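PDB 5A0N: protein F2 like fibronectin-binding protein from Streptococcus pneumoniae, which probably acts as a surface adhesin, its N-terminal thioester domain carrying an internal thioester that mediates covalent binding to the host. Local coordinates for residues N16-S21 with K199-F204; E84-L89 with N103-T108; H140-Y145 with E166-Q171. All coordinates share one frame; numbering follows the deposited sequence. Where two conformers were deposited one is given.

Overall arrangement
Followed from the N terminus, the chain enters interaction 1 almost at once, but that contact is closed only when strand 193-200 runs out into residues 201-204, so its loop spans most of the domain. Interactions 2 and 3 both fall within this long loop and follow one another without crossing. Interaction 2 closes first, pairing helix 83-93 with the start of helix 105-118. Interaction 3 then joins helix 132-152 to the lead-in of helix 170-182. Interactions 1 and 2 touch where Lys199 meets Leu89, whereas interaction 3 lies across the chain's centre from interaction 1. Interaction 1 thus ties the start of strand 19-21 to the chain just past strand 193-200.

Interaction 1: residues N16-S21 with K199-F204; sequences NGKYYS and KPDWVF
Lys18 and Asp201, the pair that meets here, have the closest backbones of the two segments, yet their CA atoms stand 8.9 Å apart, so side chains alone make the connection. It illustrates how one charged pair can join two segments whose main chains stay apart. Asp201 directs its CB toward 16-21, and the longer reach is made by Lys18. The lysine chain leaves with CG beside its own backbone N (chi1 -55°), bends again at chi2, runs extended through chi3 and turns once more at chi4, which delivers the ammonium group to the carboxylate. Lys18 NZ donates to Asp201 OD2 at 2.8 Å in a salt bridge. The nitrogen arrives on the syn side of that oxygen but 27° out of the carboxylate plane, and it grips one oxygen rather than straddling both, since Asp201 OD1 lies 3.7 Å from Lys18 NZ. The methylene next to the charge follows closely, with Lys18 CE 3.6 Å from Asp201 OD2, and the two side chains cross at about a right angle.

The root of the lysine is held by an Asx turn: Asn16 OD1 accepts from Lys18 N at 2.9 Å, the N-H approaching from above the carbonyl plane. Gly17, at positive phi, takes the corner between them. The contact lies at the surface, where solvent would be expected to weaken the charge attraction.

Strand 75-78 explains the gap between the backbones. It hydrogen-bonds through Tyr75 to Tyr19 and through Thr76 to Lys199, so the bridge spans this intervening strand. Lys18 lies on Thr76 of that strand and Asp201 on Ile74 of the loop just before it. On its other flank, strand 19-21 pairs with strand 41-43.

Interaction 2: residues E84-L89 with N103-T108; sequences EQYTKL and NQAWDT
The indole of Trp106 pushes its six-membered ring against the root of Tyr86, Trp106 CE3 sitting 3.4 Å from Tyr86 CB, and this is the tight half of a contact between two helices. They come close enough for the CA atoms of Thr87 and Trp106 to lie 6.5 Å apart. With CG anti to the backbone N (chi1 176°), Tyr86 turns its ring toward the second helix. The two aromatic groups meet obliquely, their planes at 49° and centroids 5.6 Å apart. Tyr86 CE2 reaches Ala105, 3.7 Å from its O. Within this buried part a water in the plane of the Tyr86 ring forms a bridge, hydrogen-bonding to Tyr86 OH at 2.7 Å and donating to Ala105 O at 2.8 Å.

The partly exposed Thr87 side is looser, and there water mediates the polar contact. A second molecule donates to Thr87 OG1 at 2.8 Å and takes the hydrogen of Trp106 N at 3.0 Å, with a weak bond to Asn103 O besides. It thus satisfies an amide at the beginning of helix 105-118, while Thr87 OG1 is also bonded to Lys83 O within its own helix.

Both segments belong to the family region of the pilus-presented adhesin helical insertion domain. Beyond the pair, Tyr86 stacks on Phe109 of helix 105-118 and touches Phe197 of strand 193-200, where Tyr195 meets Trp106 edge-to-face, seating both helices against that strand.

Interaction 3: residues H140-Y145 with E166-Q171; sequences HQVIQY and EKFSPQ
Along residues 140-145, helix 132-152 faces the loop that leads into the helix beginning at Pro170, and the nearest CA atoms, those of Val142 and Phe168, are 8.3 Å apart. The gap is bridged by the phenyl ring of Phe168. With CG beside its backbone N (chi1 -76°), Phe168 swings its ring in so that CZ leads between Val142 and Tyr145. In the conformer given, Val142 CG1 sits over one face of the ring, 4.1 Å from its centroid and 13° off the normal, a CH-pi contact; the side chain was modelled in two conformers, so this contact is less certain than that with Tyr145. Tyr145 meets the rim instead: its CD2 lies 3.8 Å from Phe168 CZ, in the plane of the phenyl ring. The two aromatics make an offset edge-to-face pair, the edge of Phe168 toward the face of Tyr145, with planes at 66° and centroids 5.7 Å apart.

The next residue is the N-cap of helix 170-182. Ser169 caps a backbone N of the first turn with its side chain, while its own N-H is taken by Gln172 OE1, a reciprocity like that of a capping box. Gln172 NE2 also bonds Gln141 OE1, a polar tie from helix 132-152 to helix 170-182. On another side of helix 132-152, Gln144 OE1 accepts from the backbone N of Cys56, the chain's single cysteine and therefore presumably the thioester residue. Tyr145 further packs edge-to-face with Trp148, and its side chain comes within about 4 Å of a bound MES molecule, probably from the crystallisation liquor.

Interaction 1: residues N16-S21 with K199-F204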
loop_
_atom_site.group_PDB
_atom_site.type_symbol
_atom_site.label_atom_id
_atom_site.label_comp_id
_atom_site.label_asym_id
_atom_site.label_seq_id
_atom_site.Cartn_x
_atom_site.Cartn_y
_atom_site.Cartn_z
ATOM N N ASN A 16 -10.806 5.301 19.809
ATOM C CA ASN A 16 -11.716 6.239 19.151
ATOM C C ASN A 16 -11.980 5.898 17.699
ATOM O O ASN A 16 -12.643 6.653 17.010
ATOM C CB ASN A 16 -11.207 7.684 19.285
ATOM C CG ASN A 16 -9.918 7.932 18.519
ATOM O OD1 ASN A 16 -9.340 7.025 17.944
ATOM N ND2 ASN A 16 -9.468 9.184 18.524
ATOM N N GLY A 17 -11.464 4.771 17.233
ATOM C CA GLY A 17 -11.654 4.366 15.851
ATOM C C GLY A 17 -10.837 5.136 14.825
ATOM O O GLY A 17 -11.046 4.935 13.632
ATOM N N LYS A 18 -9.906 5.987 15.284
ATOM C CA LYS A 18 -9.084 6.779 14.374
ATOM C C LYS A 18 -7.637 6.300 14.347
ATOM O O LYS A 18 -7.088 5.850 15.348
ATOM C CB LYS A 18 -9.116 8.278 14.733
ATOM C CG LYS A 18 -10.508 8.897 14.798
ATOM C CD LYS A 18 -11.266 8.745 13.474
ATOM C CE LYS A 18 -12.615 9.417 13.478
ATOM N NZ LYS A 18 -12.401 10.851 13.329
ATOM N N TYR A 19 -7.050 6.405 13.160
ATOM C CA TYR A 19 -5.724 5.885 12.861
ATOM C C TYR A 19 -4.921 6.909 12.074
ATOM O O TYR A 19 -5.500 7.707 11.312
ATOM C CB TYR A 19 -5.842 4.578 12.041
ATOM C CG TYR A 19 -6.587 3.482 12.787
ATOM C CD1 TYR A 19 -7.972 3.429 12.766
ATOM C CD2 TYR A 19 -5.917 2.534 13.560
ATOM C CE1 TYR A 19 -8.680 2.500 13.488
ATOM C CE2 TYR A 19 -6.606 1.556 14.263
ATOM C CZ TYR A 19 -7.990 1.562 14.247
ATOM O OH TYR A 19 -8.614 0.610 15.017
ATOM N N TYR A 20 -3.600 6.854 12.236
ATOM C CA TYR A 20 -2.649 7.695 11.527
ATOM C C TYR A 20 -1.756 6.782 10.690
ATOM O O TYR A 20 -1.711 5.572 10.916
ATOM C CB TYR A 20 -1.764 8.499 12.482
ATOM C CG TYR A 20 -2.471 9.290 13.556
ATOM C CD1 TYR A 20 -3.717 9.891 13.358
ATOM C CD2 TYR A 20 -1.870 9.467 14.778
ATOM C CE1 TYR A 20 -4.301 10.678 14.332
ATOM C CE2 TYR A 20 -2.435 10.223 15.762
ATOM C CZ TYR A 20 -3.660 10.845 15.552
ATOM O OH TYR A 20 -4.236 11.600 16.534
ATOM N N SER A 21 -1.023 7.369 9.740
ATOM C CA SER A 21 -0.018 6.608 9.012
ATOM C C SER A 21 1.335 7.310 9.038
ATOM O O SER A 21 1.446 8.553 8.995
ATOM C CB SER A 21 -0.435 6.370 7.572
ATOM O OG SER A 21 0.546 5.679 6.831
ATOM N N LYS A 199 -10.428 4.445 5.495
ATOM C CA LYS A 199 -11.169 5.511 4.849
ATOM C C LYS A 199 -10.698 6.831 5.421
ATOM O O LYS A 199 -10.740 7.011 6.629
ATOM C CB LYS A 199 -12.661 5.333 5.187
ATOM C CG LYS A 199 -13.376 4.129 4.633
ATOM N N PRO A 200 -10.294 7.781 4.589
ATOM C CA PRO A 200 -9.804 9.040 5.148
ATOM C C PRO A 200 -10.948 9.937 5.618
ATOM O O PRO A 200 -11.955 10.100 4.915
ATOM C CB PRO A 200 -9.085 9.696 3.955
ATOM C CG PRO A 200 -9.792 9.121 2.741
ATOM C CD PRO A 200 -10.161 7.725 3.125
ATOM N N ASP A 201 -10.797 10.510 6.809
ATOM C CA ASP A 201 -11.732 11.536 7.297
ATOM C C ASP A 201 -11.740 12.690 6.311
ATOM O O ASP A 201 -10.677 13.063 5.770
ATOM C CB ASP A 201 -11.281 12.087 8.659
ATOM C CG ASP A 201 -11.534 11.160 9.834
ATOM O OD1 ASP A 201 -12.129 10.079 9.692
ATOM O OD2 ASP A 201 -11.104 11.535 10.949
ATOM N N TRP A 202 -12.904 13.301 6.122
ATOM C CA TRP A 202 -13.013 14.463 5.276
ATOM C C TRP A 202 -12.143 15.618 5.781
ATOM O O TRP A 202 -12.062 15.864 6.988
ATOM C CB TRP A 202 -14.479 14.913 5.215
ATOM C CG TRP A 202 -14.726 16.087 4.305
ATOM C CD1 TRP A 202 -15.010 16.046 2.971
ATOM C CD2 TRP A 202 -14.668 17.473 4.661
ATOM N NE1 TRP A 202 -15.142 17.314 2.483
ATOM C CE2 TRP A 202 -14.946 18.212 3.500
ATOM C CE3 TRP A 202 -14.409 18.154 5.850
ATOM C CZ2 TRP A 202 -14.956 19.608 3.484
ATOM C CZ3 TRP A 202 -14.434 19.547 5.843
ATOM C CH2 TRP A 202 -14.713 20.255 4.666
ATOM N N VAL A 203 -11.502 16.321 4.847
ATOM C CA VAL A 203 -10.871 17.618 5.105
ATOM C C VAL A 203 -11.246 18.566 3.967
ATOM O O VAL A 203 -11.607 18.108 2.896
ATOM C CB VAL A 203 -9.329 17.504 5.180
ATOM C CG1 VAL A 203 -8.905 16.601 6.317
ATOM C CG2 VAL A 203 -8.764 16.968 3.886
ATOM N N PHE A 204 -11.134 19.880 4.203
ATOM C CA PHE A 204 -11.382 20.846 3.153
ATOM C C PHE A 204 -10.367 20.676 2.035
ATOM O O PHE A 204 -9.186 20.443 2.295
ATOM C CB PHE A 204 -11.310 22.283 3.683
ATOM C CG PHE A 204 -11.481 23.328 2.612
ATOM C CD1 PHE A 204 -12.739 23.686 2.183
ATOM C CD2 PHE A 204 -10.365 23.890 1.981
ATOM C CE1 PHE A 204 -12.909 24.629 1.170
ATOM C CE2 PHE A 204 -10.524 24.840 0.973
ATOM C CZ PHE A 204 -11.793 25.193 0.563
#

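Interaction 2: residues E84-L89 with N103-T108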
loop_
_atom_site.group_PDB
_atom_site.type_symbol
_atom_site.label_atom_id
_atom_site.label_comp_id
_atom_site.label_asym_id
_atom_site.label_seq_id
_atom_site.Cartn_x
_atom_site.Cartn_y
_atom_site.Cartn_z
ATOM N N GLU A 84 -16.981 -6.155 -3.393
ATOM C CA GLU A 84 -17.979 -5.091 -3.513
ATOM C C GLU A 84 -17.645 -3.918 -2.606
ATOM O O GLU A 84 -17.738 -2.761 -3.016
ATOM C CB GLU A 84 -19.391 -5.614 -3.259
ATOM C CG GLU A 84 -19.820 -6.680 -4.258
ATOM C CD GLU A 84 -19.165 -8.092 -4.097
ATOM O OE1 GLU A 84 -18.650 -8.508 -2.983
ATOM O OE2 GLU A 84 -19.169 -8.827 -5.128
ATOM N N GLN A 85 -17.242 -4.195 -1.377
ATOM C CA GLN A 85 -16.910 -3.101 -0.475
ATOM C C GLN A 85 -15.652 -2.347 -0.930
ATOM O O GLN A 85 -15.620 -1.117 -0.935
ATOM C CB GLN A 85 -16.682 -3.601 0.936
ATOM C CG GLN A 85 -17.877 -4.215 1.621
ATOM C CD GLN A 85 -17.414 -4.704 2.959
ATOM O OE1 GLN A 85 -16.920 -5.830 3.082
ATOM N NE2 GLN A 85 -17.409 -3.801 3.942
ATOM N N TYR A 86 -14.623 -3.095 -1.311
ATOM C CA TYR A 86 -13.412 -2.463 -1.827
ATOM C C TYR A 86 -13.732 -1.551 -3.007
ATOM O O TYR A 86 -13.274 -0.419 -3.078
ATOM C CB TYR A 86 -12.375 -3.513 -2.227
ATOM C CG TYR A 86 -11.159 -2.885 -2.853
ATOM C CD1 TYR A 86 -10.151 -2.324 -2.071
ATOM C CD2 TYR A 86 -11.015 -2.795 -4.229
ATOM C CE1 TYR A 86 -9.063 -1.714 -2.645
ATOM C CE2 TYR A 86 -9.928 -2.171 -4.801
ATOM C CZ TYR A 86 -8.924 -1.636 -3.995
ATOM O OH TYR A 86 -7.828 -0.993 -4.543
ATOM N N THR A 87 -14.524 -2.071 -3.937
ATOM C CA THR A 87 -14.776 -1.343 -5.188
ATOM C C THR A 87 -15.531 -0.039 -4.870
ATOM O O THR A 87 -15.226 1.027 -5.410
ATOM C CB THR A 87 -15.512 -2.258 -6.188
ATOM O OG1 THR A 87 -14.719 -3.437 -6.424
ATOM C CG2 THR A 87 -15.750 -1.548 -7.494
ATOM N N LYS A 88 -16.533 -0.146 -4.005
ATOM C CA LYS A 88 -17.323 1.008 -3.610
ATOM C C LYS A 88 -16.431 2.072 -2.971
ATOM O O LYS A 88 -16.508 3.261 -3.300
ATOM C CB LYS A 88 -18.423 0.576 -2.614
ATOM C CG LYS A 88 -19.225 1.730 -2.003
ATOM C CD LYS A 88 -20.052 1.261 -0.804
ATOM N N LEU A 89 -15.594 1.647 -2.030
ATOM C CA LEU A 89 -14.781 2.582 -1.251
ATOM C C LEU A 89 -13.660 3.177 -2.093
ATOM O O LEU A 89 -13.331 4.356 -1.945
ATOM C CB LEU A 89 -14.264 1.868 -0.011
ATOM C CG LEU A 89 -15.359 1.476 0.997
ATOM C CD1 LEU A 89 -14.774 0.600 2.094
ATOM C CD2 LEU A 89 -16.010 2.728 1.569
ATOM N N ASN A 103 -13.429 -2.805 -13.301
ATOM C CA ASN A 103 -14.023 -4.131 -13.019
ATOM C C ASN A 103 -13.100 -5.070 -12.220
ATOM O O ASN A 103 -13.529 -5.878 -11.383
ATOM C CB ASN A 103 -14.374 -4.830 -14.340
ATOM C CG ASN A 103 -15.605 -4.249 -15.014
ATOM O OD1 ASN A 103 -16.419 -3.578 -14.379
ATOM N ND2 ASN A 103 -15.737 -4.496 -16.312
ATOM N N GLN A 104 -11.830 -4.890 -12.531
ATOM C CA GLN A 104 -10.649 -5.640 -12.185
ATOM C C GLN A 104 -9.869 -5.057 -11.001
ATOM O O GLN A 104 -8.874 -5.663 -10.569
ATOM C CB GLN A 104 -9.715 -5.748 -13.396
ATOM C CG GLN A 104 -10.369 -6.469 -14.573
ATOM C CD GLN A 104 -9.423 -6.730 -15.750
ATOM O OE1 GLN A 104 -8.368 -6.122 -15.894
ATOM N NE2 GLN A 104 -9.801 -7.659 -16.603
ATOM N N ALA A 105 -10.329 -3.939 -10.444
ATOM C CA ALA A 105 -9.539 -3.228 -9.424
ATOM C C ALA A 105 -9.338 -4.054 -8.155
ATOM O O ALA A 105 -8.265 -4.059 -7.574
ATOM C CB ALA A 105 -10.182 -1.881 -9.078
ATOM N N TRP A 106 -10.357 -4.792 -7.726
ATOM C CA TRP A 106 -10.186 -5.678 -6.579
ATOM C C TRP A 106 -9.174 -6.769 -6.869
ATOM O O TRP A 106 -8.329 -7.092 -6.030
ATOM C CB TRP A 106 -11.520 -6.315 -6.211
ATOM C CG TRP A 106 -11.453 -7.446 -5.227
ATOM C CD1 TRP A 106 -11.760 -8.743 -5.483
ATOM C CD2 TRP A 106 -11.087 -7.382 -3.832
ATOM N NE1 TRP A 106 -11.635 -9.494 -4.350
ATOM C CE2 TRP A 106 -11.246 -8.684 -3.316
ATOM C CE3 TRP A 106 -10.651 -6.355 -2.971
ATOM C CZ2 TRP A 106 -11.005 -8.986 -1.995
ATOM C CZ3 TRP A 106 -10.427 -6.673 -1.671
ATOM C CH2 TRP A 106 -10.629 -7.959 -1.191
ATOM N N ASP A 107 -9.229 -7.335 -8.074
ATOM C CA ASP A 107 -8.331 -8.425 -8.434
ATOM C C ASP A 107 -6.870 -7.966 -8.353
ATOM O O ASP A 107 -6.035 -8.612 -7.717
ATOM C CB ASP A 107 -8.658 -8.972 -9.832
ATOM C CG ASP A 107 -7.933 -10.269 -10.138
ATOM O OD1 ASP A 107 -7.757 -11.107 -9.238
ATOM O OD2 ASP A 107 -7.521 -10.478 -11.294
ATOM N N THR A 108 -6.574 -6.815 -8.953
ATOM C CA THR A 108 -5.184 -6.376 -8.945
ATOM C C THR A 108 -4.706 -5.936 -7.561
ATOM O O THR A 108 -3.611 -6.303 -7.176
ATOM C CB THR A 108 -4.876 -5.296 -10.010
ATOM O OG1 THR A 108 -5.626 -4.113 -9.738
ATOM C CG2 THR A 108 -5.184 -5.823 -11.407
HETATM O O HOH W 1 -7.266 -1.454 -7.171
HETATM O O HOH W 2 -13.142 -4.303 -8.617
#

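Interaction 3: residues H140-Y145 with E166-Q171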
loop_
_atom_site.group_PDB
_atom_site.type_symbol
_atom_site.label_atom_id
_atom_site.label_comp_id
_atom_site.label_asym_id
_atom_site.label_seq_id
_atom_site.Cartn_x
_atom_site.Cartn_y
_atom_site.Cartn_z
ATOM N N HIS A 140 8.060 -3.127 -1.187
ATOM C CA HIS A 140 6.830 -2.361 -0.951
ATOM C C HIS A 140 6.679 -1.303 -2.044
ATOM O O HIS A 140 5.602 -1.132 -2.617
ATOM C CB HIS A 140 6.856 -1.700 0.435
ATOM C CG HIS A 140 5.589 -0.982 0.752
ATOM N ND1 HIS A 140 5.297 0.271 0.273
ATOM C CD2 HIS A 140 4.523 -1.366 1.501
ATOM C CE1 HIS A 140 4.104 0.627 0.709
ATOM N NE2 HIS A 140 3.609 -0.346 1.448
ATOM N N GLN A 141 7.764 -0.586 -2.333
ATOM C CA GLN A 141 7.679 0.531 -3.254
ATOM C C GLN A 141 7.289 0.059 -4.666
ATOM O O GLN A 141 6.470 0.706 -5.310
ATOM C CB GLN A 141 8.997 1.293 -3.277
ATOM C CG GLN A 141 8.952 2.541 -4.126
ATOM C CD GLN A 141 10.223 3.339 -4.084
ATOM O OE1 GLN A 141 11.311 2.773 -4.071
ATOM N NE2 GLN A 141 10.086 4.666 -3.967
ATOM N N VAL A 142 7.878 -1.031 -5.179
ATOM C CA VAL A 142 7.468 -1.476 -6.531
ATOM C C VAL A 142 6.055 -2.024 -6.557
ATOM O O VAL A 142 5.318 -1.780 -7.516
ATOM C CB VAL A 142 8.444 -2.452 -7.219
ATOM C CG1 VAL A 142 9.705 -1.710 -7.600
ATOM C CG2 VAL A 142 8.730 -3.691 -6.369
ATOM N N ILE A 143 5.650 -2.736 -5.518
ATOM C CA ILE A 143 4.256 -3.162 -5.417
ATOM C C ILE A 143 3.331 -1.936 -5.426
ATOM O O ILE A 143 2.295 -1.929 -6.113
ATOM C CB ILE A 143 4.026 -4.041 -4.172
ATOM C CG1 ILE A 143 4.729 -5.389 -4.329
ATOM C CG2 ILE A 143 2.544 -4.187 -3.889
ATOM C CD1 ILE A 143 4.042 -6.380 -5.265
ATOM N N GLN A 144 3.696 -0.887 -4.694
ATOM C CA GLN A 144 2.881 0.310 -4.645
ATOM C C GLN A 144 2.722 0.941 -6.026
ATOM O O GLN A 144 1.631 1.383 -6.377
ATOM C CB GLN A 144 3.471 1.300 -3.656
ATOM C CG GLN A 144 2.738 2.640 -3.589
ATOM C CD GLN A 144 1.371 2.529 -2.996
ATOM O OE1 GLN A 144 1.198 2.663 -1.774
ATOM N NE2 GLN A 144 0.367 2.345 -3.849
ATOM N N TYR A 145 3.803 1.078 -6.769
ATOM C CA TYR A 145 3.709 1.639 -8.116
ATOM C C TYR A 145 2.830 0.771 -9.006
ATOM O O TYR A 145 2.060 1.322 -9.818
ATOM C CB TYR A 145 5.075 1.928 -8.754
ATOM C CG TYR A 145 5.654 3.218 -8.228
ATOM C CD1 TYR A 145 5.140 4.440 -8.657
ATOM C CD2 TYR A 145 6.672 3.229 -7.274
ATOM C CE1 TYR A 145 5.616 5.647 -8.130
ATOM C CE2 TYR A 145 7.143 4.432 -6.750
ATOM C CZ TYR A 145 6.606 5.628 -7.175
ATOM O OH TYR A 145 7.020 6.822 -6.653
ATOM N N GLU A 166 13.764 5.552 -13.271
ATOM C CA GLU A 166 15.202 5.752 -13.182
ATOM C C GLU A 166 15.675 5.814 -11.718
ATOM O O GLU A 166 16.860 5.682 -11.444
ATOM C CB GLU A 166 15.644 7.010 -13.945
ATOM C CG GLU A 166 15.181 8.318 -13.307
ATOM C CD GLU A 166 15.447 9.551 -14.181
ATOM O OE1 GLU A 166 15.869 9.392 -15.349
ATOM O OE2 GLU A 166 15.225 10.685 -13.689
ATOM N N LYS A 167 14.752 6.012 -10.782
ATOM C CA LYS A 167 15.086 5.994 -9.360
ATOM C C LYS A 167 15.103 4.584 -8.780
ATOM O O LYS A 167 15.592 4.373 -7.680
ATOM C CB LYS A 167 14.109 6.853 -8.559
ATOM C CG LYS A 167 14.115 8.327 -8.905
ATOM C CD LYS A 167 13.054 9.020 -8.047
ATOM C CE LYS A 167 13.232 10.523 -7.950
ATOM N NZ LYS A 167 13.008 11.189 -9.254
ATOM N N PHE A 168 14.540 3.621 -9.508
ATOM C CA PHE A 168 14.493 2.256 -9.018
ATOM C C PHE A 168 15.901 1.649 -9.004
ATOM O O PHE A 168 16.710 1.893 -9.904
ATOM C CB PHE A 168 13.609 1.361 -9.902
ATOM C CG PHE A 168 12.117 1.546 -9.743
ATOM C CD1 PHE A 168 11.543 2.152 -8.631
ATOM C CD2 PHE A 168 11.277 1.047 -10.687
ATOM C CE1 PHE A 168 10.167 2.287 -8.535
ATOM C CE2 PHE A 168 9.917 1.163 -10.578
ATOM C CZ PHE A 168 9.347 1.766 -9.504
ATOM N N SER A 169 16.168 0.832 -8.001
ATOM C CA SER A 169 17.405 0.052 -7.956
ATOM C C SER A 169 17.341 -1.050 -9.021
ATOM O O SER A 169 16.253 -1.409 -9.508
ATOM C CB SER A 169 17.605 -0.570 -6.576
ATOM O OG SER A 169 16.620 -1.566 -6.352
ATOM N N PRO A 170 18.489 -1.631 -9.372
ATOM C CA PRO A 170 18.450 -2.755 -10.303
ATOM C C PRO A 170 17.556 -3.903 -9.798
ATOM O O PRO A 170 16.865 -4.551 -10.586
ATOM C CB PRO A 170 19.927 -3.198 -10.364
ATOM C CG PRO A 170 20.703 -1.969 -10.028
ATOM C CD PRO A 170 19.874 -1.237 -9.019
ATOM N N GLN A 171 17.588 -4.171 -8.498
ATOM C CA GLN A 171 16.768 -5.244 -7.911
ATOM C C GLN A 171 15.289 -4.898 -8.027
ATOM O O GLN A 171 14.457 -5.777 -8.318
ATOM C CB GLN A 171 17.115 -5.449 -6.438
ATOM C CG GLN A 171 18.528 -5.912 -6.213
ATOM C CD GLN A 171 19.577 -4.803 -6.206
ATOM O OE1 GLN A 171 19.286 -3.614 -6.213
ATOM N NE2 GLN A 171 20.827 -5.225 -6.165
#